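Local coordinates for protein enoyl-CoA hydratase (Mycobacterium smegmatis, PDB 3PE8) that probably hydrates the double bond of 2-enoyl-CoA thioesters, as an enoyl-CoA hydratase of the crotonase family, and binds a zinc ion, at residues Q28-L33 / D63-A68; D55-T60 / K93-A98; G97-A102 / D115-S120. One frame throughout, in Å; residues are numbered along the deposited sequence.

Contact 1 (Q28-L33 / D63-A68); sequences QSRNAL and DPVFCA
Arg30 and Asn31 dock against the loop Val65-Ala68 by backbone and side-chain bonds at once. The carbonyl of Arg30 receives the peptide N-H of Ala68, with Arg30 O 3.0 Å from Ala68 N and the donor almost in line with the C=O bond. Beside this bond, Arg30 CB rests on Ala68 CB at 3.6 Å and Val65 CG1 lies against Arg30 O, while the extended guanidinium arm leads away from the loop. The Asn31 amide reaches across to the carbonyls of the 63-68 loop: its CG stands anti to the carbonyl carbon (chi1 -66°), which brings ND2 to Phe66 O at 3.1 Å, approaching from above the carbonyl plane. A weak, bent bond joins Asn31 ND2 to Val65 O at 2.9 Å. Ala62 O also accepts from ND2, and OD1 takes the N-H of Arg26, fixing the amide's rotation. Further along, Cys67 SG lies against the branched end of Leu33, 3.6 Å from Leu33 CG. In crotonase relatives the loop after the strand equivalent to 56-61 supplies an oxyanion-hole N-H, and 63-68 is probably its counterpart. Through its backbone carbonyls, the buried Asn31 amide ties this loop to the one before helix 35-50.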
loop_
_atom_site.group_PDB
_atom_site.type_symbol
_atom_site.label_atom_id
_atom_site.label_comp_id
_atom_site.label_asym_id
_atom_site.label_seq_id
_atom_site.Cartn_x
_atom_site.Cartn_y
_atom_site.Cartn_z
ATOM N N GLN A 28 -7.506 -43.024 -3.886
ATOM C CA GLN A 28 -8.829 -43.575 -3.638
ATOM C C GLN A 28 -9.841 -42.498 -3.237
ATOM O O GLN A 28 -11.047 -42.729 -3.305
ATOM C CB GLN A 28 -8.734 -44.682 -2.562
ATOM C CG GLN A 28 -8.365 -44.165 -1.145
ATOM C CD GLN A 28 -6.862 -43.884 -0.845
ATOM O OE1 GLN A 28 -5.960 -43.962 -1.711
ATOM N NE2 GLN A 28 -6.600 -43.595 0.439
ATOM N N SER A 29 -9.346 -41.329 -2.805
ATOM C CA SER A 29 -10.127 -40.168 -2.384
ATOM C C SER A 29 -9.733 -38.910 -3.183
ATOM O O SER A 29 -9.887 -37.763 -2.722
ATOM C CB SER A 29 -9.912 -39.909 -0.889
ATOM O OG SER A 29 -10.416 -41.006 -0.143
ATOM N N ARG A 30 -9.224 -39.121 -4.399
ATOM C CA ARG A 30 -8.833 -38.007 -5.294
ATOM C C ARG A 30 -7.802 -37.074 -4.653
ATOM O O ARG A 30 -7.775 -35.867 -4.944
ATOM C CB ARG A 30 -10.066 -37.226 -5.756
ATOM C CG ARG A 30 -11.011 -38.047 -6.542
ATOM C CD ARG A 30 -12.251 -37.228 -6.901
ATOM N NE ARG A 30 -13.072 -37.952 -7.845
ATOM C CZ ARG A 30 -14.106 -38.721 -7.532
ATOM N NH1 ARG A 30 -14.502 -38.864 -6.265
ATOM N NH2 ARG A 30 -14.758 -39.348 -8.513
ATOM N N ASN A 31 -6.928 -37.653 -3.840
ATOM C CA ASN A 31 -5.900 -36.940 -3.118
ATOM C C ASN A 31 -6.465 -35.811 -2.276
ATOM O O ASN A 31 -5.794 -34.803 -2.055
ATOM C CB ASN A 31 -4.823 -36.432 -4.099
ATOM C CG ASN A 31 -4.064 -37.567 -4.752
ATOM O OD1 ASN A 31 -3.938 -38.656 -4.160
ATOM N ND2 ASN A 31 -3.599 -37.344 -5.985
ATOM N N ALA A 32 -7.684 -35.991 -1.786
ATOM C CA ALA A 32 -8.319 -34.999 -0.919
ATOM C C ALA A 32 -7.457 -34.780 0.329
ATOM O O ALA A 32 -6.828 -35.720 0.872
ATOM C CB ALA A 32 -9.753 -35.429 -0.559
ATOM N N LEU A 33 -7.422 -33.527 0.776
ATOM C CA LEU A 33 -6.579 -33.117 1.894
ATOM C C LEU A 33 -7.304 -33.346 3.221
ATOM O O LEU A 33 -7.988 -32.458 3.772
ATOM C CB LEU A 33 -6.187 -31.655 1.739
ATOM C CG LEU A 33 -5.454 -31.354 0.441
ATOM C CD1 LEU A 33 -5.244 -29.864 0.313
ATOM C CD2 LEU A 33 -4.134 -32.116 0.267
ATOM N N ASP A 63 -1.731 -40.450 -9.679
ATOM C CA ASP A 63 -2.716 -40.318 -10.752
ATOM C C ASP A 63 -4.101 -40.869 -10.352
ATOM O O ASP A 63 -4.203 -41.757 -9.490
ATOM C CB ASP A 63 -2.249 -41.038 -12.024
ATOM C CG ASP A 63 -1.349 -40.174 -12.925
ATOM O OD1 ASP A 63 -1.350 -38.946 -12.835
ATOM O OD2 ASP A 63 -0.684 -40.785 -13.815
ATOM N N PRO A 64 -5.166 -40.376 -11.007
ATOM C CA PRO A 64 -5.164 -39.437 -12.133
ATOM C C PRO A 64 -5.538 -38.010 -11.778
ATOM O O PRO A 64 -5.667 -37.187 -12.694
ATOM C CB PRO A 64 -6.235 -40.031 -13.027
ATOM C CG PRO A 64 -7.295 -40.469 -11.993
ATOM C CD PRO A 64 -6.492 -41.006 -10.830
ATOM N N VAL A 65 -5.713 -37.715 -10.490
ATOM C CA VAL A 65 -6.134 -36.393 -10.023
ATOM C C VAL A 65 -4.940 -35.767 -9.302
ATOM O O VAL A 65 -4.193 -36.471 -8.640
ATOM C CB VAL A 65 -7.365 -36.519 -9.117
ATOM C CG1 VAL A 65 -7.685 -35.180 -8.428
ATOM C CG2 VAL A 65 -8.583 -37.036 -9.914
ATOM N N PHE A 66 -4.700 -34.463 -9.445
ATOM C CA PHE A 66 -3.669 -33.791 -8.641
ATOM C C PHE A 66 -4.165 -33.667 -7.196
ATOM O O PHE A 66 -3.589 -34.284 -6.284
ATOM C CB PHE A 66 -3.260 -32.425 -9.220
ATOM C CG PHE A 66 -2.391 -31.631 -8.291
ATOM C CD1 PHE A 66 -1.046 -31.949 -8.144
ATOM C CD2 PHE A 66 -2.891 -30.553 -7.601
ATOM C CE1 PHE A 66 -0.237 -31.232 -7.295
ATOM C CE2 PHE A 66 -2.062 -29.787 -6.774
ATOM C CZ PHE A 66 -0.747 -30.143 -6.604
ATOM N N CYS A 67 -5.268 -32.951 -6.996
ATOM C CA CYS A 67 -5.861 -32.754 -5.661
ATOM C C CYS A 67 -7.260 -32.173 -5.818
ATOM O O CYS A 67 -7.400 -31.095 -6.408
ATOM C CB CYS A 67 -4.993 -31.811 -4.815
ATOM S SG CYS A 67 -5.659 -31.542 -3.170
ATOM N N ALA A 68 -8.267 -32.895 -5.304
ATOM C CA ALA A 68 -9.678 -32.481 -5.396
ATOM C C ALA A 68 -10.084 -31.463 -4.352
ATOM O O ALA A 68 -11.236 -31.044 -4.384
ATOM C CB ALA A 68 -10.598 -33.716 -5.292
#

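Contact 2 (D55-T60 / K93-A98); sequences DVVIVT and KPVIGA
Val57, Val59 and Val95 form an apolar cluster on one face of two neighbouring parallel strands, 56-60 and 95-98, in the central sheet of the crotonase fold. Val59 CG2 meets Val95 CG1 at 3.8 Å, the two side chains crossing at a slant, and the other methyl, Val95 CG2, lies near Val57 CB. Across the sheet, Ile58 CG2 touches Ala98 CB at 4.1 Å, and Val56 CG1 meets the far end of Ile96 at CD1, 3.8 Å away; with its CG1 anti to the carbonyl carbon (chi1 -65°), Ile96 leans back toward Val56. Helix 183-195 covers Val56 and Ile58 there. Between the faces the backbones are stitched by four nearly straight bonds, among them Ile96 N to Val57 O at 2.8 Å and Val59 N to Ile96 O at 2.8 Å. The strand directions diverge by 24°. At the strand starts, Asp55 O lies against Lys93 CB and Pro94 CD, both at 3.5 Å. Lys93 NZ turns to the carbonyls of Ala48, Gln49 and Val54, whereas the Asp55 carboxylate forms salt bridges with Arg18 and Arg203. At the other end the Thr60 hydroxyl, held anti to its own nitrogen (chi1 -163°), donates from OG1 to Ala98 O over 2.7 Å, tilted slightly from the carbonyl plane.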
loop_
_atom_site.group_PDB
_atom_site.type_symbol
_atom_site.label_atom_id
_atom_site.label_comp_id
_atom_site.label_asym_id
_atom_site.label_seq_id
_atom_site.Cartn_x
_atom_site.Cartn_y
_atom_site.Cartn_z
ATOM N N ASP A 55 17.769 -29.346 -2.372
ATOM C CA ASP A 55 17.798 -27.998 -2.964
ATOM C C ASP A 55 16.451 -27.533 -3.509
ATOM O O ASP A 55 16.180 -26.333 -3.542
ATOM C CB ASP A 55 18.814 -27.911 -4.102
ATOM C CG ASP A 55 20.237 -27.919 -3.630
ATOM O OD1 ASP A 55 20.536 -27.594 -2.443
ATOM O OD2 ASP A 55 21.071 -28.263 -4.481
ATOM N N VAL A 56 15.653 -28.470 -4.020
ATOM C CA VAL A 56 14.425 -28.183 -4.773
ATOM C C VAL A 56 13.368 -29.217 -4.399
ATOM O O VAL A 56 13.704 -30.385 -4.112
ATOM C CB VAL A 56 14.658 -28.218 -6.334
ATOM C CG1 VAL A 56 13.372 -27.989 -7.126
ATOM C CG2 VAL A 56 15.734 -27.176 -6.738
ATOM N N VAL A 57 12.113 -28.768 -4.303
ATOM C CA VAL A 57 10.968 -29.643 -4.053
ATOM C C VAL A 57 10.067 -29.710 -5.301
ATOM O O VAL A 57 9.802 -28.659 -5.934
ATOM C CB VAL A 57 10.122 -29.144 -2.842
ATOM C CG1 VAL A 57 8.898 -30.032 -2.628
ATOM C CG2 VAL A 57 10.962 -29.132 -1.532
ATOM N N ILE A 58 9.603 -30.919 -5.643
ATOM C CA ILE A 58 8.510 -31.114 -6.598
ATOM C C ILE A 58 7.302 -31.628 -5.840
ATOM O O ILE A 58 7.432 -32.610 -5.090
ATOM C CB ILE A 58 8.906 -32.123 -7.729
ATOM C CG1 ILE A 58 10.098 -31.595 -8.530
ATOM C CG2 ILE A 58 7.701 -32.444 -8.648
ATOM C CD1 ILE A 58 10.719 -32.606 -9.485
ATOM N N VAL A 59 6.146 -31.018 -6.066
ATOM C CA VAL A 59 4.901 -31.502 -5.502
ATOM C C VAL A 59 4.054 -32.063 -6.635
ATOM O O VAL A 59 3.866 -31.387 -7.643
ATOM C CB VAL A 59 4.112 -30.389 -4.779
ATOM C CG1 VAL A 59 2.715 -30.904 -4.301
ATOM C CG2 VAL A 59 4.868 -29.849 -3.559
ATOM N N THR A 60 3.523 -33.287 -6.458
ATOM C CA THR A 60 2.672 -33.866 -7.493
ATOM C C THR A 60 1.649 -34.735 -6.813
ATOM O O THR A 60 1.705 -34.916 -5.588
ATOM C CB THR A 60 3.518 -34.594 -8.566
ATOM O OG1 THR A 60 2.729 -34.813 -9.747
ATOM C CG2 THR A 60 4.103 -35.933 -8.082
ATOM N N LYS A 93 13.675 -22.536 -0.527
ATOM C CA LYS A 93 13.966 -23.510 -1.594
ATOM C C LYS A 93 12.779 -23.563 -2.573
ATOM O O LYS A 93 11.635 -23.613 -2.152
ATOM C CB LYS A 93 14.221 -24.887 -0.979
ATOM C CG LYS A 93 15.435 -24.903 -0.041
ATOM C CD LYS A 93 15.724 -26.249 0.525
ATOM C CE LYS A 93 16.835 -26.171 1.541
ATOM N NZ LYS A 93 17.017 -27.480 2.225
ATOM N N PRO A 94 13.051 -23.612 -3.876
ATOM C CA PRO A 94 11.974 -23.590 -4.822
ATOM C C PRO A 94 11.067 -24.813 -4.786
ATOM O O PRO A 94 11.542 -25.925 -4.618
ATOM C CB PRO A 94 12.683 -23.567 -6.174
ATOM C CG PRO A 94 14.045 -23.161 -5.921
ATOM C CD PRO A 94 14.365 -23.484 -4.521
ATOM N N VAL A 95 9.771 -24.578 -4.975
ATOM C CA VAL A 95 8.742 -25.614 -5.042
ATOM C C VAL A 95 8.094 -25.586 -6.421
ATOM O O VAL A 95 7.515 -24.580 -6.829
ATOM C CB VAL A 95 7.640 -25.433 -3.978
ATOM C CG1 VAL A 95 6.577 -26.542 -4.104
ATOM C CG2 VAL A 95 8.253 -25.489 -2.566
ATOM N N ILE A 96 8.237 -26.682 -7.143
ATOM C CA ILE A 96 7.703 -26.876 -8.495
ATOM C C ILE A 96 6.474 -27.761 -8.353
ATOM O O ILE A 96 6.557 -28.849 -7.770
ATOM C CB ILE A 96 8.689 -27.603 -9.420
ATOM C CG1 ILE A 96 9.920 -26.755 -9.654
ATOM C CG2 ILE A 96 7.976 -27.957 -10.798
ATOM C CD1 ILE A 96 11.145 -27.565 -10.170
ATOM N N GLY A 97 5.325 -27.273 -8.813
ATOM C CA GLY A 97 4.119 -28.110 -8.858
ATOM C C GLY A 97 4.028 -28.787 -10.194
ATOM O O GLY A 97 4.009 -28.093 -11.243
ATOM N N ALA A 98 3.976 -30.129 -10.199
ATOM C CA ALA A 98 3.810 -30.917 -11.428
ATOM C C ALA A 98 2.374 -31.395 -11.410
ATOM O O ALA A 98 2.014 -32.366 -10.717
ATOM C CB ALA A 98 4.811 -32.078 -11.477
#

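Contact 3 (G97-A102 / D115-S120); sequences GAINGA and DILIAS
Gly97 N donates to Ile116 O at 2.8 Å, the shortest of four backbone bonds joining these parallel strands. The carbonyl of the same glycine is held twice: Ile118 N comes to Gly97 O at 2.9 Å, and the CA-H of Leu117 adds a softer contact. Ile99 continues the pattern, its N bonded to Ile118 O and its O to Ser120 N. Because Gly97 carries no side chain, Leu117 can fold over it, placing CD2 3.6 Å from Gly97 CA. The same methyl meets Ile99 CD1 at 4.0 Å, where the two side chains slant across each other on that face. Strands 95-99 and 116-120 are parallel neighbours in the main sheet of the crotonase fold; the connection runs through strand 102-104 of the smaller sheet and then helix 106-113, which carries Glu109, a zinc ligand. On the opposite face Ala98 and Ile118 pack against helix 183-195. Where the strands end, Ser120 CB packs by Ile99 O at 3.6 Å. The Ser120 hydroxyl bonds to His180 ND1 and Asn122 N. Asn100 turns away from Ser120, its ND2 bonded to Asp63 OD1 and its OD1 to Gly61 N.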
loop_
_atom_site.group_PDB
_atom_site.type_symbol
_atom_site.label_atom_id
_atom_site.label_comp_id
_atom_site.label_asym_id
_atom_site.label_seq_id
_atom_site.Cartn_x
_atom_site.Cartn_y
_atom_site.Cartn_z
ATOM N N GLY A 97 5.325 -27.273 -8.813
ATOM C CA GLY A 97 4.119 -28.110 -8.858
ATOM C C GLY A 97 4.028 -28.787 -10.194
ATOM O O GLY A 97 4.009 -28.093 -11.243
ATOM N N ALA A 98 3.976 -30.129 -10.199
ATOM C CA ALA A 98 3.810 -30.917 -11.428
ATOM C C ALA A 98 2.374 -31.395 -11.410
ATOM O O ALA A 98 2.014 -32.366 -10.717
ATOM C CB ALA A 98 4.811 -32.078 -11.477
ATOM N N ILE A 99 1.534 -30.654 -12.114
ATOM C CA ILE A 99 0.073 -30.874 -12.024
ATOM C C ILE A 99 -0.332 -31.951 -13.010
ATOM O O ILE A 99 -0.364 -31.719 -14.236
ATOM C CB ILE A 99 -0.686 -29.591 -12.280
ATOM C CG1 ILE A 99 -0.120 -28.399 -11.467
ATOM C CG2 ILE A 99 -2.183 -29.812 -11.951
ATOM C CD1 ILE A 99 -0.042 -28.671 -9.937
ATOM N N ASN A 100 -0.675 -33.123 -12.473
ATOM C CA ASN A 100 -0.893 -34.341 -13.255
ATOM C C ASN A 100 -2.345 -34.591 -13.666
ATOM O O ASN A 100 -2.615 -35.508 -14.412
ATOM C CB ASN A 100 -0.393 -35.554 -12.475
ATOM C CG ASN A 100 -1.076 -35.696 -11.122
ATOM O OD1 ASN A 100 -0.889 -34.841 -10.243
ATOM N ND2 ASN A 100 -1.881 -36.749 -10.945
ATOM N N GLY A 101 -3.274 -33.808 -13.133
ATOM C CA GLY A 101 -4.699 -34.014 -13.334
ATOM C C GLY A 101 -5.436 -32.847 -12.688
ATOM O O GLY A 101 -4.856 -31.760 -12.508
ATOM N N ALA A 102 -6.699 -33.072 -12.338
ATOM C CA ALA A 102 -7.538 -32.014 -11.794
ATOM C C ALA A 102 -6.968 -31.460 -10.490
ATOM O O ALA A 102 -6.527 -32.209 -9.611
ATOM C CB ALA A 102 -8.987 -32.522 -11.567
ATOM N N ASP A 115 5.963 -22.125 -6.523
ATOM C CA ASP A 115 6.710 -21.102 -7.228
ATOM C C ASP A 115 6.546 -21.199 -8.729
ATOM O O ASP A 115 6.405 -20.163 -9.400
ATOM C CB ASP A 115 8.182 -21.181 -6.869
ATOM C CG ASP A 115 8.430 -20.907 -5.393
ATOM O OD1 ASP A 115 8.074 -19.791 -4.930
ATOM O OD2 ASP A 115 8.940 -21.806 -4.678
ATOM N N ILE A 116 6.549 -22.419 -9.254
ATOM C CA ILE A 116 6.600 -22.693 -10.702
ATOM C C ILE A 116 5.674 -23.891 -10.947
ATOM O O ILE A 116 5.766 -24.878 -10.235
ATOM C CB ILE A 116 8.026 -23.139 -11.133
ATOM C CG1 ILE A 116 9.065 -22.047 -10.855
ATOM C CG2 ILE A 116 7.989 -23.614 -12.608
ATOM C CD1 ILE A 116 10.572 -22.584 -10.927
ATOM N N LEU A 117 4.788 -23.795 -11.922
ATOM C CA LEU A 117 3.928 -24.922 -12.290
ATOM C C LEU A 117 4.258 -25.423 -13.689
ATOM O O LEU A 117 4.502 -24.620 -14.622
ATOM C CB LEU A 117 2.451 -24.531 -12.254
ATOM C CG LEU A 117 1.844 -24.142 -10.903
ATOM C CD1 LEU A 117 0.332 -23.878 -11.000
ATOM C CD2 LEU A 117 2.099 -25.262 -9.869
ATOM N N ILE A 118 4.241 -26.746 -13.830
ATOM C CA ILE A 118 4.276 -27.438 -15.098
ATOM C C ILE A 118 3.065 -28.361 -15.115
ATOM O O ILE A 118 2.738 -28.949 -14.114
ATOM C CB ILE A 118 5.557 -28.266 -15.234
ATOM C CG1 ILE A 118 6.794 -27.352 -15.165
ATOM C CG2 ILE A 118 5.533 -29.083 -16.556
ATOM C CD1 ILE A 118 8.125 -28.150 -14.908
ATOM N N ALA A 119 2.377 -28.466 -16.252
ATOM C CA ALA A 119 1.148 -29.242 -16.338
ATOM C C ALA A 119 1.239 -30.358 -17.343
ATOM O O ALA A 119 1.789 -30.185 -18.402
ATOM C CB ALA A 119 -0.035 -28.354 -16.741
ATOM N N SER A 120 0.657 -31.492 -16.996
ATOM C CA SER A 120 0.268 -32.494 -17.973
ATOM C C SER A 120 -0.831 -31.936 -18.893
ATOM O O SER A 120 -1.643 -31.073 -18.488
ATOM C CB SER A 120 -0.261 -33.720 -17.209
ATOM O OG SER A 120 -0.813 -34.651 -18.082
#

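Contacts 2 and 3, with centres about 10 Å apart, share Gly97 and Ala98 and flank strand 95-99, so three adjacent parallel strands, 56-61, 95-99 and 116-120, are joined in one sheet. Contact 1 lies beyond the C-terminal ends of strands 19-24 and 56-61, its centre about 18 Å from that of contact 2 and 13 Å from that of contact 3. Along the chain the segments of contacts 1 and 2 alternate, while contact 1 closes before contact 3 opens. Phe66 of contact 1 packs on Thr60 of contact 2 and Asn100 of contact 3, and Cys67 N bonds Ala102 O. The sheet core is thereby tied to the loops nearer the zinc, which lies about 8 Å from the Leu33 side chain.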